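Local coordinates for protein aldehyde dehydrogenase (Staphylococcus aureus, PDB 6K10) that oxidises 4,4'-diaponeurosporen-4-al to 4,4'-diaponeurosporenoic acid with NAD+, a step in the biosynthesis of the carotenoid staphyloxanthin, at residues Q281-Q285 against E322-P327; D58-N62 against P287-V293. The protein carries 1 engineered substitution. All blocks are in the same frame, centred on the assembly; numbering follows the deposited sequence.

Interaction 1 of 2, residues Q281-Q285 against E322-P327; sequences QNIQQ and ERYIEP
Gln284 lies over one face of the Tyr324 ring, its amide stacked there and tilted 24° from the ring plane. Its CG sits almost on the ring normal, 3.8 Å from the Tyr324 ring centroid, in a CH-pi contact. The chain gets there because CG is anti to the backbone N (chi1 -165°) and then runs on extended. At its end Gln284 NE2 donates to Glu322 OE2 over 3.2 Å. The carboxylate oxygen is met from above its own plane, while the acceptor lies close to the amide plane. The stronger partner of NE2 is Asp319 OD2, and Glu322 OE1 forms a salt bridge with Arg291. Tyr324 OH reaches on to Ile283, 3.6 Å from its CB. Ile283 turns CG2 onto Pro327, meeting CD at 3.6 Å tip to tip. CD1, at the end of the other Ile283 branch, touches Glu326 OE1 (3.9 Å), while Glu326 OE2 bonds His317. The contact lies away from the predicted active-site residues. It lays the 3-10 turn 283-285, which follows helix 264-279, against the start of strand 324-330. There Arg323 and Tyr324 form a G1 beta bulge opposite Asp319.

Interaction 2 of 2, residues D58-N62 against P287-V293; sequences DLGKN and PDYGRIV
Leu59 ends helix 48-59 and Gly60 follows it, and the two lie against an irregular segment that runs roughly antiparallel, the two end-to-end directions 155° apart, with Gly60 and Gly290 CA atoms 4.6 Å from each other. The contact is a helix C-terminus followed by a positive-phi glycine, packed on the loop between helices 264-279 and 295-307 of the aldehyde dehydrogenase fold. One backbone bond crosses it: Arg291 N gives its hydrogen to Leu59 O at 3.1 Å. Beside it Gly290 CA makes a CA-H...O contact of 3.5 Å with Gly60 O. The positive phi of Gly60 suits glycine.

Apolar packing comes from Leu59 and Val293, which lie side by side and point the same way. Leu59 CD2 touches Val293 CB at 3.7 Å. Phe121 and Pro124 of nearby loops pack on Val293 and Leu59 respectively. At the other end Asn62 lies over the backbone of Pro287 and Asp288. Its CG stands between the backbone N and the carbonyl carbon (chi1 70°), and its CB comes to 3.1 Å from Pro287 O. Asn62 is the N-cap of helix 63-89, with OD1 accepting from Glu65 N. Its ND2 is near Asp288 O, but the angle is too poor for a hydrogen bond. Asp288 turns away and bonds Tyr453 N of the second subunit, so this end of the contact also meets the dimer partner. Arg291 likewise leads its end away from helix 48-59, to a salt bridge with Glu322. The chain bends at chi2 (-68°) and brings the guanidinium back to the carbonyl of the preceding residue. There Arg291 NH1 donates to Gly290 O at 3.0 Å, with the oxygen in the guanidinium plane.

In the fold
The centres of interactions 1 and 2 lie about 10 Å apart, on the same side of the chain's centre. In chain order the segments are 58-62, 281-285, 287-293 and 322-327, so the two contacts interleave. Both use the loop that joins helix 264-279 to helix 295-307. Its first part meets strand 324-330, and its second part meets the end of helix 48-59. The contacts also touch directly: Tyr289 OH probably bonds Ile325 O, and Arg323 NE probably bonds Ile292 O. The loop thus links the sheet containing strand 324-330 to a helix from the N-terminal part of the chain, away from the predicted active-site residues.

Interaction 1 of 2, residues Q281-Q285 against E322-P327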
ATOM      1  N   GLN A 281      -6.036  45.197  11.889  1.00 26.66           N
ATOM      2  CA  GLN A 281      -5.558  45.444  13.246  1.00 29.14           C
ATOM      3  C   GLN A 281      -6.397  44.724  14.296  1.00 29.26           C
ATOM      4  O   GLN A 281      -5.876  44.365  15.358  1.00 30.46           O
ATOM      5  CB  GLN A 281      -5.522  46.951  13.527  1.00 32.21           C
ATOM      6  CG  GLN A 281      -5.142  47.315  14.962  1.00 34.23           C
ATOM      7  CD  GLN A 281      -3.731  46.881  15.331  1.00 36.32           C
ATOM      8  OE1 GLN A 281      -2.865  46.735  14.469  1.00 33.05           O
ATOM      9  NE2 GLN A 281      -3.499  46.663  16.622  1.00 37.42           N
ATOM     10  N   ASN A 282      -7.678  44.494  14.027  1.00 27.18           N
ATOM     11  CA  ASN A 282      -8.539  43.715  14.913  1.00 28.57           C
ATOM     12  C   ASN A 282      -8.892  42.426  14.175  1.00 24.33           C
ATOM     13  O   ASN A 282      -9.900  42.350  13.470  1.00 20.78           O
ATOM     14  CB  ASN A 282      -9.785  44.496  15.318  1.00 30.25           C
ATOM     15  CG  ASN A 282     -10.589  43.789  16.390  1.00 36.09           C
ATOM     16  OD1 ASN A 282     -10.168  42.756  16.916  1.00 35.85           O
ATOM     17  ND2 ASN A 282     -11.748  44.343  16.727  1.00 34.98           N
ATOM     18  N   ILE A 283      -8.047  41.406  14.349  1.00 24.91           N
ATOM     19  CA  ILE A 283      -8.195  40.164  13.594  1.00 24.84           C
ATOM     20  C   ILE A 283      -9.488  39.447  13.961  1.00 24.95           C
ATOM     21  O   ILE A 283     -10.038  38.689  13.151  1.00 25.67           O
ATOM     22  CB  ILE A 283      -6.950  39.276  13.809  1.00 22.24           C
ATOM     23  CG1 ILE A 283      -5.697  40.007  13.323  1.00 22.00           C
ATOM     24  CG2 ILE A 283      -7.082  37.947  13.079  1.00 17.64           C
ATOM     25  CD1 ILE A 283      -4.400  39.310  13.671  1.00 24.08           C
ATOM     26  N   GLN A 284     -10.014  39.686  15.165  1.00 24.37           N
ATOM     27  CA  GLN A 284     -11.301  39.104  15.529  1.00 26.43           C
ATOM     28  C   GLN A 284     -12.430  39.616  14.644  1.00 27.96           C
ATOM     29  O   GLN A 284     -13.467  38.950  14.528  1.00 29.26           O
ATOM     30  CB  GLN A 284     -11.621  39.385  17.001  1.00 25.71           C
ATOM     31  CG  GLN A 284     -12.754  38.525  17.550  1.00 26.55           C
ATOM     32  CD  GLN A 284     -12.924  38.644  19.051  1.00 29.74           C
ATOM     33  OE1 GLN A 284     -12.028  39.106  19.756  1.00 31.12           O
ATOM     34  NE2 GLN A 284     -14.080  38.221  19.549  1.00 31.65           N
ATOM     35  N   GLN A 285     -12.251  40.771  14.010  1.00 24.17           N
ATOM     36  CA  GLN A 285     -13.254  41.338  13.120  1.00 24.96           C
ATOM     37  C   GLN A 285     -13.066  40.919  11.666  1.00 24.17           C
ATOM     38  O   GLN A 285     -13.904  41.260  10.828  1.00 24.52           O
ATOM     39  CB  GLN A 285     -13.238  42.869  13.220  1.00 25.99           C
ATOM     40  N   GLU A 322     -16.535  33.131  21.261  1.00 28.18           N
ATOM     41  CA  GLU A 322     -16.473  32.878  19.830  1.00 29.14           C
ATOM     42  C   GLU A 322     -15.577  31.698  19.487  1.00 26.42           C
ATOM     43  O   GLU A 322     -15.412  31.386  18.302  1.00 25.67           O
ATOM     44  CB  GLU A 322     -15.974  34.128  19.094  1.00 33.57           C
ATOM     45  CG  GLU A 322     -17.066  35.084  18.653  1.00 36.85           C
ATOM     46  CD  GLU A 322     -16.514  36.269  17.883  1.00 39.18           C
ATOM     47  OE1 GLU A 322     -15.739  36.052  16.926  1.00 36.59           O
ATOM     48  OE2 GLU A 322     -16.851  37.419  18.236  1.00 43.46           O
ATOM     49  N   ARG A 323     -15.008  31.029  20.494  1.00 21.69           N
ATOM     50  CA  ARG A 323     -13.944  30.046  20.289  1.00 21.50           C
ATOM     51  C   ARG A 323     -12.846  30.634  19.407  1.00 23.44           C
ATOM     52  O   ARG A 323     -12.340  29.995  18.484  1.00 22.19           O
ATOM     53  CB  ARG A 323     -14.498  28.740  19.718  1.00 21.39           C
ATOM     54  CG  ARG A 323     -15.608  28.145  20.578  1.00 22.61           C
ATOM     55  CD  ARG A 323     -15.899  26.695  20.232  1.00 29.57           C
ATOM     56  NE  ARG A 323     -16.128  26.484  18.806  1.00 32.96           N
ATOM     57  CZ  ARG A 323     -17.331  26.463  18.241  1.00 34.35           C
ATOM     58  NH1 ARG A 323     -17.448  26.260  16.937  1.00 36.56           N
ATOM     59  NH2 ARG A 323     -18.416  26.648  18.980  1.00 35.98           N
ATOM     60  N   TYR A 324     -12.482  31.876  19.709  1.00 24.01           N
ATOM     61  CA  TYR A 324     -11.554  32.659  18.907  1.00 21.10           C
ATOM     62  C   TYR A 324     -10.170  32.644  19.534  1.00 23.03           C
ATOM     63  O   TYR A 324     -10.029  32.822  20.749  1.00 26.76           O
ATOM     64  CB  TYR A 324     -12.044  34.102  18.776  1.00 24.30           C
ATOM     65  CG  TYR A 324     -10.992  35.062  18.272  1.00 26.29           C
ATOM     66  CD1 TYR A 324     -10.604  35.062  16.939  1.00 25.79           C
ATOM     67  CD2 TYR A 324     -10.384  35.969  19.132  1.00 24.20           C
ATOM     68  CE1 TYR A 324      -9.643  35.940  16.475  1.00 27.59           C
ATOM     69  CE2 TYR A 324      -9.423  36.851  18.678  1.00 27.74           C
ATOM     70  CZ  TYR A 324      -9.056  36.831  17.347  1.00 28.12           C
ATOM     71  OH  TYR A 324      -8.098  37.706  16.882  1.00 28.35           O
ATOM     72  N   ILE A 325      -9.152  32.441  18.703  1.00 19.30           N
ATOM     73  CA  ILE A 325      -7.762  32.579  19.113  1.00 22.57           C
ATOM     74  C   ILE A 325      -7.031  33.364  18.035  1.00 23.14           C
ATOM     75  O   ILE A 325      -7.035  32.970  16.863  1.00 22.16           O
ATOM     76  CB  ILE A 325      -7.085  31.223  19.360  1.00 23.65           C
ATOM     77  CG1 ILE A 325      -7.773  30.519  20.527  1.00 25.55           C
ATOM     78  CG2 ILE A 325      -5.603  31.415  19.651  1.00 23.81           C
ATOM     79  CD1 ILE A 325      -7.110  29.263  20.953  1.00 27.78           C
ATOM     80  N   GLU A 326      -6.420  34.473  18.434  1.00 23.59           N
ATOM     81  CA  GLU A 326      -5.720  35.345  17.509  1.00 23.09           C
ATOM     82  C   GLU A 326      -4.468  34.656  16.964  1.00 22.73           C
ATOM     83  O   GLU A 326      -3.838  33.857  17.662  1.00 19.63           O
ATOM     84  CB  GLU A 326      -5.335  36.639  18.222  1.00 21.69           C
ATOM     85  CG  GLU A 326      -4.766  37.728  17.338  1.00 25.01           C
ATOM     86  CD  GLU A 326      -4.321  38.939  18.135  1.00 26.90           C
ATOM     87  OE1 GLU A 326      -4.141  40.017  17.531  1.00 29.87           O
ATOM     88  OE2 GLU A 326      -4.150  38.813  19.366  1.00 28.40           O
ATOM     89  N   PRO A 327      -4.099  34.931  15.712  1.00 22.18           N
ATOM     90  CA  PRO A 327      -2.793  34.484  15.218  1.00 20.07           C
ATOM     91  C   PRO A 327      -1.683  34.936  16.152  1.00 22.17           C
ATOM     92  O   PRO A 327      -1.568  36.118  16.485  1.00 24.55           O
ATOM     93  CB  PRO A 327      -2.692  35.155  13.845  1.00 22.48           C
ATOM     94  CG  PRO A 327      -4.100  35.227  13.387  1.00 21.93           C
ATOM     95  CD  PRO A 327      -4.918  35.510  14.631  1.00 22.68           C
TER

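Interaction 2 of 2, residues D58-N62 against P287-V293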
ATOM      1  N   ASP A  58     -19.823  25.613  12.471  1.00 26.27           N
ATOM      2  CA  ASP A  58     -18.999  24.692  13.246  1.00 25.86           C
ATOM      3  C   ASP A  58     -17.534  25.103  13.321  1.00 26.40           C
ATOM      4  O   ASP A  58     -16.887  24.855  14.346  1.00 26.12           O
ATOM      5  CB  ASP A  58     -19.097  23.276  12.666  1.00 22.98           C
ATOM      6  CG  ASP A  58     -20.483  22.679  12.815  1.00 25.37           C
ATOM      7  OD1 ASP A  58     -21.338  23.311  13.470  1.00 24.54           O
ATOM      8  OD2 ASP A  58     -20.709  21.566  12.292  1.00 23.45           O
ATOM      9  N   LEU A  59     -16.993  25.728  12.273  1.00 23.32           N
ATOM     10  CA  LEU A  59     -15.568  26.036  12.202  1.00 23.06           C
ATOM     11  C   LEU A  59     -15.284  27.509  11.934  1.00 22.22           C
ATOM     12  O   LEU A  59     -14.115  27.882  11.769  1.00 21.97           O
ATOM     13  CB  LEU A  59     -14.898  25.178  11.124  1.00 22.17           C
ATOM     14  CG  LEU A  59     -14.746  23.685  11.421  1.00 24.05           C
ATOM     15  CD1 LEU A  59     -14.309  22.929  10.177  1.00 22.90           C
ATOM     16  CD2 LEU A  59     -13.757  23.469  12.553  1.00 23.47           C
ATOM     17  N   GLY A  60     -16.310  28.356  11.886  1.00 21.83           N
ATOM     18  CA  GLY A  60     -16.102  29.745  11.515  1.00 22.62           C
ATOM     19  C   GLY A  60     -15.514  29.915  10.134  1.00 21.04           C
ATOM     20  O   GLY A  60     -14.852  30.922   9.864  1.00 22.75           O
ATOM     21  N   LYS A  61     -15.742  28.950   9.246  1.00 21.07           N
ATOM     22  CA  LYS A  61     -15.078  28.927   7.950  1.00 18.08           C
ATOM     23  C   LYS A  61     -15.810  29.831   6.967  1.00 24.79           C
ATOM     24  O   LYS A  61     -16.982  29.598   6.649  1.00 24.95           O
ATOM     25  CB  LYS A  61     -15.004  27.496   7.424  1.00 22.72           C
ATOM     26  CG  LYS A  61     -14.019  27.312   6.282  1.00 23.62           C
ATOM     27  CD  LYS A  61     -13.807  25.838   5.976  1.00 25.06           C
ATOM     28  CE  LYS A  61     -13.220  25.111   7.176  1.00 25.22           C
ATOM     29  NZ  LYS A  61     -12.336  23.976   6.776  1.00 23.96           N
ATOM     30  N   ASN A  62     -15.114  30.859   6.485  1.00 22.79           N
ATOM     31  CA  ASN A  62     -15.679  31.770   5.503  1.00 25.64           C
ATOM     32  C   ASN A  62     -15.870  31.062   4.164  1.00 25.69           C
ATOM     33  O   ASN A  62     -15.215  30.063   3.857  1.00 25.55           O
ATOM     34  CB  ASN A  62     -14.783  33.000   5.344  1.00 27.24           C
ATOM     35  CG  ASN A  62     -13.466  32.687   4.657  1.00 26.66           C
ATOM     36  OD1 ASN A  62     -13.398  32.594   3.432  1.00 26.56           O
ATOM     37  ND2 ASN A  62     -12.410  32.524   5.448  1.00 25.46           N
ATOM     38  N   PRO A 287     -13.380  38.850   8.379  1.00 26.18           N
ATOM     39  CA  PRO A 287     -14.254  37.784   7.880  1.00 26.36           C
ATOM     40  C   PRO A 287     -13.511  36.665   7.172  1.00 24.40           C
ATOM     41  O   PRO A 287     -14.155  35.746   6.654  1.00 25.23           O
ATOM     42  CB  PRO A 287     -15.161  38.537   6.901  1.00 29.45           C
ATOM     43  CG  PRO A 287     -14.238  39.558   6.309  1.00 31.17           C
ATOM     44  CD  PRO A 287     -13.309  39.982   7.437  1.00 29.02           C
ATOM     45  N   ASP A 288     -12.183  36.723   7.134  1.00 25.93           N
ATOM     46  CA  ASP A 288     -11.359  35.760   6.419  1.00 25.47           C
ATOM     47  C   ASP A 288     -10.659  34.788   7.360  1.00 24.77           C
ATOM     48  O   ASP A 288      -9.815  34.004   6.913  1.00 24.25           O
ATOM     49  CB  ASP A 288     -10.325  36.499   5.571  1.00 22.63           C
ATOM     50  CG  ASP A 288     -10.963  37.444   4.577  1.00 24.09           C
ATOM     51  OD1 ASP A 288     -12.067  37.133   4.086  1.00 25.69           O
ATOM     52  OD2 ASP A 288     -10.375  38.512   4.311  1.00 25.12           O
ATOM     53  N   TYR A 289     -10.987  34.822   8.646  1.00 24.63           N
ATOM     54  CA  TYR A 289     -10.255  34.076   9.656  1.00 23.53           C
ATOM     55  C   TYR A 289     -11.212  33.199  10.447  1.00 21.07           C
ATOM     56  O   TYR A 289     -12.288  33.648  10.852  1.00 21.37           O
ATOM     57  CB  TYR A 289      -9.502  35.031  10.586  1.00 24.57           C
ATOM     58  CG  TYR A 289      -8.642  34.330  11.603  1.00 20.26           C
ATOM     59  CD1 TYR A 289      -7.568  33.546  11.207  1.00 20.75           C
ATOM     60  CD2 TYR A 289      -8.898  34.461  12.959  1.00 20.65           C
ATOM     61  CE1 TYR A 289      -6.777  32.903  12.135  1.00 22.88           C
ATOM     62  CE2 TYR A 289      -8.115  33.826  13.892  1.00 20.54           C
ATOM     63  CZ  TYR A 289      -7.059  33.049  13.476  1.00 22.90           C
ATOM     64  OH  TYR A 289      -6.283  32.420  14.413  1.00 21.31           O
ATOM     65  N   GLY A 290     -10.806  31.948  10.672  1.00 19.52           N
ATOM     66  CA  GLY A 290     -11.675  30.939  11.238  1.00 22.25           C
ATOM     67  C   GLY A 290     -11.626  30.885  12.754  1.00 22.46           C
ATOM     68  O   GLY A 290     -11.021  31.724  13.424  1.00 24.07           O
ATOM     69  N   ARG A 291     -12.288  29.863  13.298  1.00 21.85           N
ATOM     70  CA  ARG A 291     -12.432  29.680  14.734  1.00 24.20           C
ATOM     71  C   ARG A 291     -12.116  28.236  15.108  1.00 21.41           C
ATOM     72  O   ARG A 291     -12.088  27.343  14.259  1.00 19.88           O
ATOM     73  CB  ARG A 291     -13.850  30.036  15.203  1.00 24.67           C
ATOM     74  CG  ARG A 291     -14.258  31.477  14.930  1.00 24.56           C
ATOM     75  CD  ARG A 291     -13.457  32.436  15.788  1.00 21.95           C
ATOM     76  NE  ARG A 291     -13.898  33.823  15.649  1.00 22.16           N
ATOM     77  CZ  ARG A 291     -13.421  34.671  14.743  1.00 25.62           C
ATOM     78  NH1 ARG A 291     -12.485  34.280  13.889  1.00 26.86           N
ATOM     79  NH2 ARG A 291     -13.879  35.916  14.696  1.00 24.98           N
ATOM     80  N   ILE A 292     -11.893  28.016  16.402  1.00 21.47           N
ATOM     81  CA  ILE A 292     -11.548  26.691  16.907  1.00 21.48           C
ATOM     82  C   ILE A 292     -12.803  25.828  16.972  1.00 21.26           C
ATOM     83  O   ILE A 292     -13.903  26.316  17.256  1.00 23.22           O
ATOM     84  CB  ILE A 292     -10.853  26.810  18.280  1.00 22.15           C
ATOM     85  CG1 ILE A 292      -9.696  27.810  18.201  1.00 20.76           C
ATOM     86  CG2 ILE A 292     -10.332  25.459  18.742  1.00 20.67           C
ATOM     87  CD1 ILE A 292      -8.681  27.495  17.111  1.00 21.22           C
ATOM     88  N   VAL A 293     -12.637  24.524  16.716  1.00 19.14           N
ATOM     89  CA  VAL A 293     -13.783  23.648  16.464  1.00 19.12           C
ATOM     90  C   VAL A 293     -14.712  23.580  17.673  1.00 23.11           C
ATOM     91  O   VAL A 293     -15.938  23.665  17.530  1.00 22.53           O
ATOM     92  CB  VAL A 293     -13.309  22.246  16.038  1.00 23.30           C
ATOM     93  CG1 VAL A 293     -12.391  21.625  17.091  1.00 21.32           C
ATOM     94  CG2 VAL A 293     -14.505  21.339  15.762  1.00 25.48           C
TER